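Local coordinates for protein gamma-glutamyltranspeptidase (Klebsiella pneumoniae subsp. pneumoniae, PDB 5HFT) that catalyses the conversion of oxamate to oxalate in the uric acid degradation pathway, as a member of the gamma-glutamyltransferase family, at residues V282-L287 / Q334-E339; L125-T130 / Q252-R257; A59-A64 / S132-A137. All blocks are in the same frame, centred on the assembly; numbering follows the deposited sequence.

Contact 1: V282-L287 / Q334-E339; sequences VSLAIL and QLLTPE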
ATOM      1  N   VAL A 282      15.891 -11.560   0.978  1.00 54.51           N
ATOM      2  CA  VAL A 282      16.792 -10.937   1.946  1.00 54.00           C
ATOM      3  C   VAL A 282      16.036 -10.519   3.204  1.00 59.53           C
ATOM      4  O   VAL A 282      16.490 -10.775   4.324  1.00 64.24           O
ATOM      5  CB  VAL A 282      17.556  -9.760   1.304  1.00 61.33           C
ATOM      6  CG1 VAL A 282      16.605  -8.690   0.758  1.00 67.18           C
ATOM      7  CG2 VAL A 282      18.530  -9.166   2.300  1.00 61.28           C
ATOM      8  N   SER A 283      14.855  -9.916   3.053  1.00 60.57           N
ATOM      9  CA  SER A 283      14.132  -9.440   4.228  1.00 54.05           C
ATOM     10  C   SER A 283      13.681 -10.603   5.103  1.00 51.73           C
ATOM     11  O   SER A 283      13.887 -10.584   6.321  1.00 52.77           O
ATOM     12  CB  SER A 283      12.939  -8.579   3.817  1.00 57.15           C
ATOM     13  OG  SER A 283      12.238  -8.142   4.981  1.00 63.31           O
ATOM     14  N   LEU A 284      13.074 -11.629   4.499  1.00 52.90           N
ATOM     15  CA  LEU A 284      12.564 -12.751   5.284  1.00 49.06           C
ATOM     16  C   LEU A 284      13.690 -13.531   5.947  1.00 50.10           C
ATOM     17  O   LEU A 284      13.543 -13.990   7.084  1.00 49.18           O
ATOM     18  CB  LEU A 284      11.757 -13.696   4.394  1.00 44.07           C
ATOM     19  CG  LEU A 284      10.358 -13.271   3.964  1.00 47.47           C
ATOM     20  CD1 LEU A 284       9.701 -14.381   3.135  1.00 40.50           C
ATOM     21  CD2 LEU A 284       9.505 -12.873   5.169  1.00 43.06           C
ATOM     22  N   ALA A 285      14.836 -13.666   5.271  1.00 53.19           N
ATOM     23  CA  ALA A 285      15.961 -14.388   5.862  1.00 51.63           C
ATOM     24  C   ALA A 285      16.454 -13.714   7.133  1.00 54.79           C
ATOM     25  O   ALA A 285      16.858 -14.392   8.086  1.00 57.73           O
ATOM     26  CB  ALA A 285      17.096 -14.514   4.854  1.00 56.37           C
ATOM     27  N   ILE A 286      16.442 -12.380   7.157  1.00 57.39           N
ATOM     28  CA  ILE A 286      16.805 -11.646   8.368  1.00 52.12           C
ATOM     29  C   ILE A 286      16.105 -12.260   9.568  1.00 56.63           C
ATOM     30  O   ILE A 286      16.745 -12.710  10.526  1.00 61.70           O
ATOM     31  CB  ILE A 286      16.459 -10.155   8.225  1.00 51.44           C
ATOM     32  CG1 ILE A 286      17.196  -9.555   7.031  1.00 52.57           C
ATOM     33  CG2 ILE A 286      16.860  -9.404   9.476  1.00 53.41           C
ATOM     34  CD1 ILE A 286      16.950  -8.078   6.844  1.00 52.60           C
ATOM     35  N   LEU A 287      14.774 -12.347   9.496  1.00 57.49           N
ATOM     36  CA  LEU A 287      13.998 -12.875  10.613  1.00 50.64           C
ATOM     37  C   LEU A 287      14.348 -14.328  10.889  1.00 53.06           C
ATOM     38  O   LEU A 287      14.385 -14.746  12.050  1.00 60.20           O
ATOM     39  CB  LEU A 287      12.502 -12.702  10.336  1.00 47.16           C
ATOM     40  CG  LEU A 287      12.170 -11.314   9.768  1.00 47.10           C
ATOM     41  CD1 LEU A 287      10.714 -11.142   9.345  1.00 46.33           C
ATOM     42  CD2 LEU A 287      12.573 -10.229  10.728  1.00 46.65           C
ATOM     43  N   GLN A 334      12.025 -21.711  -1.755  1.00 66.20           N
ATOM     44  CA  GLN A 334      11.837 -21.657  -0.313  1.00 56.43           C
ATOM     45  C   GLN A 334      12.957 -22.381   0.434  1.00 66.12           C
ATOM     46  O   GLN A 334      12.730 -23.437   1.031  1.00 64.75           O
ATOM     47  CB  GLN A 334      10.473 -22.246   0.059  1.00 54.75           C
ATOM     48  N   LEU A 335      14.174 -21.826   0.415  1.00 66.52           N
ATOM     49  CA  LEU A 335      15.225 -22.361   1.272  1.00 63.28           C
ATOM     50  C   LEU A 335      15.092 -21.901   2.723  1.00 70.37           C
ATOM     51  O   LEU A 335      15.648 -22.554   3.611  1.00 78.08           O
ATOM     52  CB  LEU A 335      16.604 -21.965   0.743  1.00 64.20           C
ATOM     53  CG  LEU A 335      17.047 -20.500   0.849  1.00 60.87           C
ATOM     54  CD1 LEU A 335      17.622 -20.137   2.235  1.00 56.23           C
ATOM     55  CD2 LEU A 335      18.055 -20.197  -0.256  1.00 56.28           C
ATOM     56  N   LEU A 336      14.384 -20.792   2.979  1.00 66.72           N
ATOM     57  CA  LEU A 336      14.258 -20.152   4.292  1.00 64.02           C
ATOM     58  C   LEU A 336      13.800 -21.081   5.419  1.00 62.71           C
ATOM     59  O   LEU A 336      12.832 -20.788   6.130  1.00 59.85           O
ATOM     60  CB  LEU A 336      13.290 -18.973   4.176  1.00 63.00           C
ATOM     61  CG  LEU A 336      13.719 -17.931   3.143  1.00 55.65           C
ATOM     62  CD1 LEU A 336      12.549 -17.498   2.287  1.00 47.00           C
ATOM     63  CD2 LEU A 336      14.338 -16.753   3.863  1.00 50.14           C
ATOM     64  N   THR A 337      14.498 -22.181   5.604  1.00 68.52           N
ATOM     65  CA  THR A 337      14.275 -23.222   6.589  1.00 68.55           C
ATOM     66  C   THR A 337      15.302 -23.121   7.711  1.00 65.92           C
ATOM     67  O   THR A 337      16.431 -22.667   7.491  1.00 63.87           O
ATOM     68  CB  THR A 337      14.368 -24.605   5.939  1.00 64.24           C
ATOM     69  OG1 THR A 337      15.636 -24.726   5.287  1.00 67.01           O
ATOM     70  CG2 THR A 337      13.269 -24.787   4.904  1.00 62.14           C
ATOM     71  N   PRO A 338      14.942 -23.506   8.937  1.00 66.49           N
ATOM     72  CA  PRO A 338      15.962 -23.574   9.995  1.00 64.84           C
ATOM     73  C   PRO A 338      17.048 -24.593   9.682  1.00 68.53           C
ATOM     74  O   PRO A 338      18.170 -24.472  10.195  1.00 68.50           O
ATOM     75  CB  PRO A 338      15.149 -23.946  11.243  1.00 59.94           C
ATOM     76  CG  PRO A 338      13.737 -23.520  10.918  1.00 54.52           C
ATOM     77  CD  PRO A 338      13.588 -23.781   9.451  1.00 61.25           C
ATOM     78  N   GLU A 339      16.755 -25.577   8.827  1.00 68.53           N
ATOM     79  CA  GLU A 339      17.774 -26.463   8.275  1.00 71.72           C
ATOM     80  C   GLU A 339      18.736 -25.748   7.328  1.00 67.91           C
ATOM     81  O   GLU A 339      19.721 -26.365   6.899  1.00 64.73           O
ATOM     82  CB  GLU A 339      17.110 -27.635   7.539  1.00 68.94           C
TER

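Contact 2: L125-T130 / Q252-R257; sequences LTVAGT and QAHRAR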
ATOM      1  N   LEU A 125       3.694   5.788 -17.878  1.00 41.48           N
ATOM      2  CA  LEU A 125       3.832   4.745 -18.891  1.00 38.88           C
ATOM      3  C   LEU A 125       3.286   3.366 -18.481  1.00 47.66           C
ATOM      4  O   LEU A 125       3.028   2.545 -19.372  1.00 46.68           O
ATOM      5  CB  LEU A 125       5.310   4.602 -19.287  1.00 41.31           C
ATOM      6  CG  LEU A 125       6.258   3.786 -18.393  1.00 47.37           C
ATOM      7  CD1 LEU A 125       7.649   3.705 -19.005  1.00 40.94           C
ATOM      8  CD2 LEU A 125       6.334   4.330 -16.960  1.00 45.90           C
ATOM      9  N   THR A 126       3.105   3.066 -17.185  1.00 46.83           N
ATOM     10  CA  THR A 126       2.511   1.791 -16.779  1.00 42.11           C
ATOM     11  C   THR A 126       1.056   1.969 -16.370  1.00 41.75           C
ATOM     12  O   THR A 126       0.632   3.054 -15.955  1.00 45.91           O
ATOM     13  CB  THR A 126       3.251   1.125 -15.621  1.00 40.85           C
ATOM     14  OG1 THR A 126       3.051   1.896 -14.436  1.00 48.14           O
ATOM     15  CG2 THR A 126       4.737   0.961 -15.905  1.00 40.94           C
ATOM     16  N   VAL A 127       0.296   0.882 -16.510  1.00 34.45           N
ATOM     17  CA  VAL A 127      -1.133   0.854 -16.199  1.00 36.69           C
ATOM     18  C   VAL A 127      -1.368   0.949 -14.683  1.00 41.51           C
ATOM     19  O   VAL A 127      -0.497   0.613 -13.870  1.00 44.16           O
ATOM     20  CB  VAL A 127      -1.734  -0.439 -16.788  1.00 43.35           C
ATOM     21  CG1 VAL A 127      -3.195  -0.660 -16.366  1.00 43.18           C
ATOM     22  CG2 VAL A 127      -1.592  -0.450 -18.294  1.00 38.76           C
ATOM     23  N   ALA A 128      -2.540   1.458 -14.297  1.00 35.32           N
ATOM     24  CA  ALA A 128      -2.901   1.658 -12.899  1.00 32.70           C
ATOM     25  C   ALA A 128      -3.707   0.464 -12.387  1.00 40.37           C
ATOM     26  O   ALA A 128      -4.772   0.149 -12.929  1.00 40.49           O
ATOM     27  CB  ALA A 128      -3.692   2.954 -12.750  1.00 34.26           C
ATOM     28  N   GLY A 129      -3.222  -0.186 -11.331  1.00 37.56           N
ATOM     29  CA  GLY A 129      -3.794  -1.462 -10.946  1.00 35.52           C
ATOM     30  C   GLY A 129      -4.794  -1.554  -9.804  1.00 38.90           C
ATOM     31  O   GLY A 129      -5.605  -2.486  -9.813  1.00 36.84           O
ATOM     32  N   THR A 130      -4.765  -0.628  -8.827  1.00 38.65           N
ATOM     33  CA  THR A 130      -5.552  -0.803  -7.604  1.00 30.94           C
ATOM     34  C   THR A 130      -6.977  -1.211  -7.905  1.00 34.36           C
ATOM     35  O   THR A 130      -7.516  -2.134  -7.285  1.00 39.62           O
ATOM     36  CB  THR A 130      -5.614   0.465  -6.745  1.00 37.57           C
ATOM     37  OG1 THR A 130      -5.684   1.668  -7.543  1.00 35.36           O
ATOM     38  CG2 THR A 130      -4.514   0.515  -5.739  1.00 35.82           C
ATOM     39  N   GLN A 252      -8.089  -2.911 -21.178  1.00 49.85           N
ATOM     40  CA  GLN A 252      -8.959  -4.075 -21.328  1.00 49.20           C
ATOM     41  C   GLN A 252      -8.218  -5.388 -21.060  1.00 46.65           C
ATOM     42  O   GLN A 252      -8.796  -6.315 -20.478  1.00 45.14           O
ATOM     43  CB  GLN A 252      -9.565  -4.074 -22.733  1.00 48.83           C
ATOM     44  N   ALA A 253      -6.929  -5.474 -21.434  1.00 41.00           N
ATOM     45  CA  ALA A 253      -6.135  -6.697 -21.279  1.00 41.74           C
ATOM     46  C   ALA A 253      -5.635  -6.945 -19.857  1.00 47.18           C
ATOM     47  O   ALA A 253      -4.801  -7.846 -19.678  1.00 50.43           O
ATOM     48  CB  ALA A 253      -4.927  -6.693 -22.222  1.00 35.02           C
ATOM     49  N   HIS A 254      -6.049  -6.166 -18.860  1.00 45.35           N
ATOM     50  CA  HIS A 254      -5.333  -6.118 -17.592  1.00 42.64           C
ATOM     51  C   HIS A 254      -6.156  -6.714 -16.463  1.00 43.14           C
ATOM     52  O   HIS A 254      -7.299  -6.308 -16.236  1.00 42.72           O
ATOM     53  CB  HIS A 254      -4.924  -4.693 -17.238  1.00 43.13           C
ATOM     54  CG  HIS A 254      -4.260  -4.592 -15.903  1.00 45.52           C
ATOM     55  ND1 HIS A 254      -4.954  -4.335 -14.740  1.00 38.53           N
ATOM     56  CD2 HIS A 254      -2.964  -4.750 -15.544  1.00 45.88           C
ATOM     57  CE1 HIS A 254      -4.111  -4.324 -13.724  1.00 40.20           C
ATOM     58  NE2 HIS A 254      -2.897  -4.575 -14.183  1.00 38.23           N
ATOM     59  N   ARG A 255      -5.563  -7.661 -15.743  1.00 48.85           N
ATOM     60  CA  ARG A 255      -6.169  -8.239 -14.548  1.00 44.79           C
ATOM     61  C   ARG A 255      -5.184  -8.153 -13.386  1.00 38.53           C
ATOM     62  O   ARG A 255      -3.964  -8.162 -13.580  1.00 41.96           O
ATOM     63  CB  ARG A 255      -6.600  -9.723 -14.767  1.00 40.89           C
ATOM     64  CG  ARG A 255      -7.887  -9.929 -15.576  1.00 47.43           C
ATOM     65  CD  ARG A 255      -9.142  -9.866 -14.658  1.00 47.87           C
ATOM     66  NE  ARG A 255     -10.385  -9.654 -15.415  1.00 51.81           N
ATOM     67  CZ  ARG A 255     -11.540  -9.270 -14.870  1.00 50.36           C
ATOM     68  NH1 ARG A 255     -11.613  -9.040 -13.568  1.00 46.70           N
ATOM     69  NH2 ARG A 255     -12.621  -9.083 -15.625  1.00 48.19           N
ATOM     70  N   ALA A 256      -5.710  -8.026 -12.175  1.00 39.94           N
ATOM     71  CA  ALA A 256      -4.842  -8.215 -11.019  1.00 42.09           C
ATOM     72  C   ALA A 256      -4.304  -9.641 -11.028  1.00 39.71           C
ATOM     73  O   ALA A 256      -5.047 -10.598 -11.272  1.00 36.63           O
ATOM     74  CB  ALA A 256      -5.593  -7.940  -9.716  1.00 39.12           C
ATOM     75  N   ARG A 257      -3.014  -9.777 -10.732  1.00 37.13           N
ATOM     76  CA  ARG A 257      -2.348 -11.065 -10.624  1.00 33.30           C
ATOM     77  C   ARG A 257      -2.604 -11.685  -9.255  1.00 36.98           C
ATOM     78  O   ARG A 257      -3.074 -11.027  -8.325  1.00 41.42           O
ATOM     79  CB  ARG A 257      -0.850 -10.899 -10.841  1.00 34.02           C
ATOM     80  CG  ARG A 257      -0.489 -10.412 -12.221  1.00 38.08           C
ATOM     81  CD  ARG A 257       0.789  -9.591 -12.218  1.00 40.28           C
ATOM     82  NE  ARG A 257       0.778  -8.649 -13.330  1.00 43.97           N
ATOM     83  CZ  ARG A 257       1.296  -7.424 -13.283  1.00 52.63           C
ATOM     84  NH1 ARG A 257       1.867  -6.986 -12.165  1.00 54.57           N
ATOM     85  NH2 ARG A 257       1.240  -6.628 -14.350  1.00 51.91           N
TER

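Contact 3: A59-A64 / S132-A137; sequences AMVAAA and SGWVEA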
ATOM      1  N   ALA A  59     -14.731  -3.601   3.583  1.00 38.59           N
ATOM      2  CA  ALA A  59     -14.319  -2.474   4.411  1.00 37.02           C
ATOM      3  C   ALA A  59     -12.993  -1.921   3.930  1.00 32.10           C
ATOM      4  O   ALA A  59     -12.776  -0.706   3.966  1.00 34.82           O
ATOM      5  CB  ALA A  59     -14.234  -2.886   5.885  1.00 36.55           C
ATOM      6  N   MET A  60     -12.085  -2.799   3.482  1.00 34.06           N
ATOM      7  CA  MET A  60     -10.812  -2.325   2.939  1.00 33.61           C
ATOM      8  C   MET A  60     -11.014  -1.585   1.629  1.00 34.88           C
ATOM      9  O   MET A  60     -10.345  -0.581   1.365  1.00 34.46           O
ATOM     10  CB  MET A  60      -9.846  -3.477   2.700  1.00 30.64           C
ATOM     11  CG  MET A  60      -8.532  -3.006   2.134  1.00 28.04           C
ATOM     12  SD  MET A  60      -7.665  -2.061   3.389  1.00 40.01           S
ATOM     13  CE  MET A  60      -7.104  -3.377   4.472  1.00 34.54           C
ATOM     14  N   VAL A  61     -11.950  -2.047   0.805  1.00 33.61           N
ATOM     15  CA  VAL A  61     -12.155  -1.397  -0.480  1.00 31.67           C
ATOM     16  C   VAL A  61     -12.705   0.008  -0.271  1.00 37.83           C
ATOM     17  O   VAL A  61     -12.194   0.978  -0.845  1.00 37.59           O
ATOM     18  CB  VAL A  61     -13.073  -2.243  -1.379  1.00 30.77           C
ATOM     19  CG1 VAL A  61     -13.654  -1.378  -2.468  1.00 34.17           C
ATOM     20  CG2 VAL A  61     -12.293  -3.370  -2.004  1.00 34.08           C
ATOM     21  N   ALA A  62     -13.726   0.148   0.583  1.00 34.12           N
ATOM     22  CA  ALA A  62     -14.232   1.475   0.909  1.00 30.95           C
ATOM     23  C   ALA A  62     -13.108   2.390   1.371  1.00 33.91           C
ATOM     24  O   ALA A  62     -13.054   3.571   0.992  1.00 34.24           O
ATOM     25  CB  ALA A  62     -15.315   1.377   1.980  1.00 29.45           C
ATOM     26  N   ALA A  63     -12.171   1.849   2.143  1.00 31.32           N
ATOM     27  CA  ALA A  63     -11.051   2.655   2.606  1.00 30.86           C
ATOM     28  C   ALA A  63     -10.125   3.032   1.455  1.00 34.54           C
ATOM     29  O   ALA A  63      -9.725   4.194   1.331  1.00 34.84           O
ATOM     30  CB  ALA A  63     -10.287   1.910   3.694  1.00 32.13           C
ATOM     31  N   ALA A  64      -9.792   2.074   0.582  1.00 34.98           N
ATOM     32  CA  ALA A  64      -8.910   2.383  -0.546  1.00 33.93           C
ATOM     33  C   ALA A  64      -9.410   3.592  -1.344  1.00 30.58           C
ATOM     34  O   ALA A  64      -8.618   4.441  -1.765  1.00 24.66           O
ATOM     35  CB  ALA A  64      -8.789   1.155  -1.443  1.00 30.82           C
ATOM     36  N   SER A 132      -8.321  -2.775 -10.234  1.00 36.50           N
ATOM     37  CA  SER A 132      -8.355  -4.215 -10.484  1.00 40.52           C
ATOM     38  C   SER A 132      -8.129  -5.017  -9.200  1.00 40.69           C
ATOM     39  O   SER A 132      -8.684  -6.106  -9.045  1.00 41.38           O
ATOM     40  CB  SER A 132      -7.340  -4.592 -11.574  1.00 36.16           C
ATOM     41  OG  SER A 132      -5.997  -4.476 -11.141  1.00 34.25           O
ATOM     42  N   GLY A 133      -7.370  -4.481  -8.246  1.00 36.52           N
ATOM     43  CA  GLY A 133      -7.270  -5.154  -6.970  1.00 35.95           C
ATOM     44  C   GLY A 133      -8.594  -5.132  -6.240  1.00 36.72           C
ATOM     45  O   GLY A 133      -9.011  -6.135  -5.667  1.00 36.34           O
ATOM     46  N   TRP A 134      -9.293  -4.002  -6.280  1.00 39.10           N
ATOM     47  CA  TRP A 134     -10.597  -3.965  -5.632  1.00 40.47           C
ATOM     48  C   TRP A 134     -11.552  -4.963  -6.276  1.00 38.53           C
ATOM     49  O   TRP A 134     -12.249  -5.696  -5.572  1.00 43.54           O
ATOM     50  CB  TRP A 134     -11.202  -2.560  -5.684  1.00 37.52           C
ATOM     51  CG  TRP A 134     -10.303  -1.430  -5.262  1.00 33.07           C
ATOM     52  CD1 TRP A 134      -9.052  -1.508  -4.702  1.00 34.71           C
ATOM     53  CD2 TRP A 134     -10.570  -0.046  -5.450  1.00 29.73           C
ATOM     54  NE1 TRP A 134      -8.541  -0.245  -4.500  1.00 30.89           N
ATOM     55  CE2 TRP A 134      -9.458   0.669  -4.955  1.00 33.58           C
ATOM     56  CE3 TRP A 134     -11.645   0.664  -5.985  1.00 29.88           C
ATOM     57  CZ2 TRP A 134      -9.404   2.059  -4.979  1.00 32.26           C
ATOM     58  CZ3 TRP A 134     -11.591   2.039  -5.993  1.00 30.42           C
ATOM     59  CH2 TRP A 134     -10.482   2.719  -5.501  1.00 27.36           C
ATOM     60  N   VAL A 135     -11.574  -5.033  -7.613  1.00 44.60           N
ATOM     61  CA  VAL A 135     -12.538  -5.913  -8.273  1.00 43.21           C
ATOM     62  C   VAL A 135     -12.232  -7.365  -7.941  1.00 39.43           C
ATOM     63  O   VAL A 135     -13.151  -8.157  -7.704  1.00 40.88           O
ATOM     64  CB  VAL A 135     -12.597  -5.670  -9.802  1.00 41.34           C
ATOM     65  CG1 VAL A 135     -11.299  -5.977 -10.486  1.00 40.17           C
ATOM     66  CG2 VAL A 135     -13.676  -6.527 -10.437  1.00 36.67           C
ATOM     67  N   GLU A 136     -10.943  -7.728  -7.871  1.00 42.36           N
ATOM     68  CA  GLU A 136     -10.561  -9.109  -7.565  1.00 48.58           C
ATOM     69  C   GLU A 136     -10.833  -9.464  -6.102  1.00 42.34           C
ATOM     70  O   GLU A 136     -11.389 -10.528  -5.801  1.00 43.13           O
ATOM     71  CB  GLU A 136      -9.088  -9.342  -7.904  1.00 43.54           C
ATOM     72  CG  GLU A 136      -8.546 -10.637  -7.290  1.00 45.53           C
ATOM     73  CD  GLU A 136      -8.606 -11.812  -8.240  1.00 45.56           C
ATOM     74  OE1 GLU A 136      -8.760 -11.564  -9.457  1.00 54.60           O
ATOM     75  OE2 GLU A 136      -8.484 -12.972  -7.782  1.00 40.94           O
ATOM     76  N   ALA A 137     -10.410  -8.606  -5.175  1.00 39.54           N
ATOM     77  CA  ALA A 137     -10.658  -8.871  -3.761  1.00 38.59           C
ATOM     78  C   ALA A 137     -12.150  -9.023  -3.484  1.00 38.17           C
ATOM     79  O   ALA A 137     -12.556  -9.827  -2.633  1.00 37.17           O
ATOM     80  CB  ALA A 137     -10.065  -7.752  -2.904  1.00 34.19           C
TER

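Contact 1: V282-L287 / Q334-E339
A285 and L336 bring the two backbones closest, with their CA atoms 6.2 Å apart, where the last turns of helix 277-287 meet the irregular chain that runs into helix 338-341. L336 does nearly all the work from its side. Its side chain leaves the backbone toward the helix, and CG lies anti to its own carbonyl carbon (chi1 -58°). One methyl, CD2, makes the touch. It comes in against the backbone between L284 and A285, with L336 CD2 3.4 Å from A285 N. The same methyl meets the A285 methyl and the first carbon of L284: L336 CD2 is 3.7 Å from A285 CB and 4.0 Å from L284 CB. The rest of L284 belongs to other packing, on L262 and L264 of strand 262-266. T337, next along, sits at the N-cap position of helix 338-341. Within 334-339, T337 OG1 gives a hydrogen bond of 2.7 Å to L335 O, meeting the carbonyl at an angle of 149°. L335 itself packs on L317 of helix 309-318. A single methyl against backbone and CB atoms gives non-directional packing. No polar bond sets the register of the two segments, and the contact buries only 114 Å².

Contact 2: L125-T130 / Q252-R257
H254, V127 and G129 account for most of the surface buried here, and H254 has the largest share. The H254 side chain leaves its backbone toward 125-130. CG is anti to the backbone N (chi1 176°), which brings the imidazole up to V127. V127 also leaves its backbone toward 252-257. Its CG1 methyl sits over one face of the imidazole in a CH-pi contact, 4.2 Å from the H254 ring centroid and 14° off the ring normal. The methyl is displaced toward the rim, and its nearest ring atom is CG, with V127 CG1 to H254 CG at 4.1 Å. The two side chains run antiparallel, one alongside the other. Farther round the ring, H254 CE1 reaches the backbone of G129, 4.0 Å from G129 CA, at an oblique approach. No hydrogen bond joins the two segments.

Several backbone groups of 125-130 bond to other parts of the chain, and T126 O bonds to an aromatic side chain of another chain. G129 N bonds to D80 OD1, and A128 O bonds to the hydroxyl of Y227. The Y227 ring also meets the H254 ring, with planes about 20° apart. V127 reaches back to D250 and L251 of helix 248-252. The contact is buried loop-to-loop packing within the gamma-glutamyltransferase fold, one of the N-terminal nucleophile hydrolases.

Contact 3: A59-A64 / S132-A137
V61 and A64 of helix 56-70 pack against W134 of helix 130-144 in a buried helix-to-helix contact, with the centre of the contact about 10 Å from the centre of the chain. The backbones come nearest at V61 and W134, whose CA atoms are 6.0 Å apart. W134 buries the most surface. Its side chain sets out from the backbone toward helix 56-70, and CG stands anti to the carbonyl carbon (chi1 -49°). With this chi1, and chi2 near zero (-7°), the indole lies beside A64. The A64 methyl approaches the indole obliquely near the junction of its two rings. A64 CB lies 3.4 Å from W134 NE1 and 3.6 Å from W134 CE2. The six-membered ring follows, with A64 CB 3.7 Å from W134 CZ2.

V61 meets the base of the same side chain. Its CG2 branch, anti to the carbonyl carbon, lies 3.9 Å from W134 CB and 4.0 Å from W134 CA. V61 and A64 are one helical turn apart, so they address the root and the ring of one tryptophan. No hydrogen bond joins the segments, and the contact is apolar.

W83 of strand 80-86 also borders this interface, touching V61, W134 and A137. Helix 40-51 packs on A59 and A62 of helix 56-70. Strand 93-97, paired antiparallel with strand 80-86, meets S132, E136 and A137 of helix 130-144.

In the fold
Contacts 2 and 3 are neighbours, with centres 14 Å apart. They share the region around helix 130-144: contact 2 uses the loop leading into it, and contact 3 its first turns. They touch directly, with H254 CE1 3.2 Å from S132 OG, and their segments alternate along the chain. Contact 3 joins 59-64 to 132-137, and contact 2 joins 125-130 to 252-257. Contact 1 comes after both in sequence. Its centre is 31 Å from each of theirs, and its nearest atoms are about 17 Å from contact 2. Strands 262-266 and 269-273 lead from contact 2 to helix 277-287 of contact 1. Contact 1, centred 26 Å from the chain centre, belongs to an outlying part near the modelled C-terminal end.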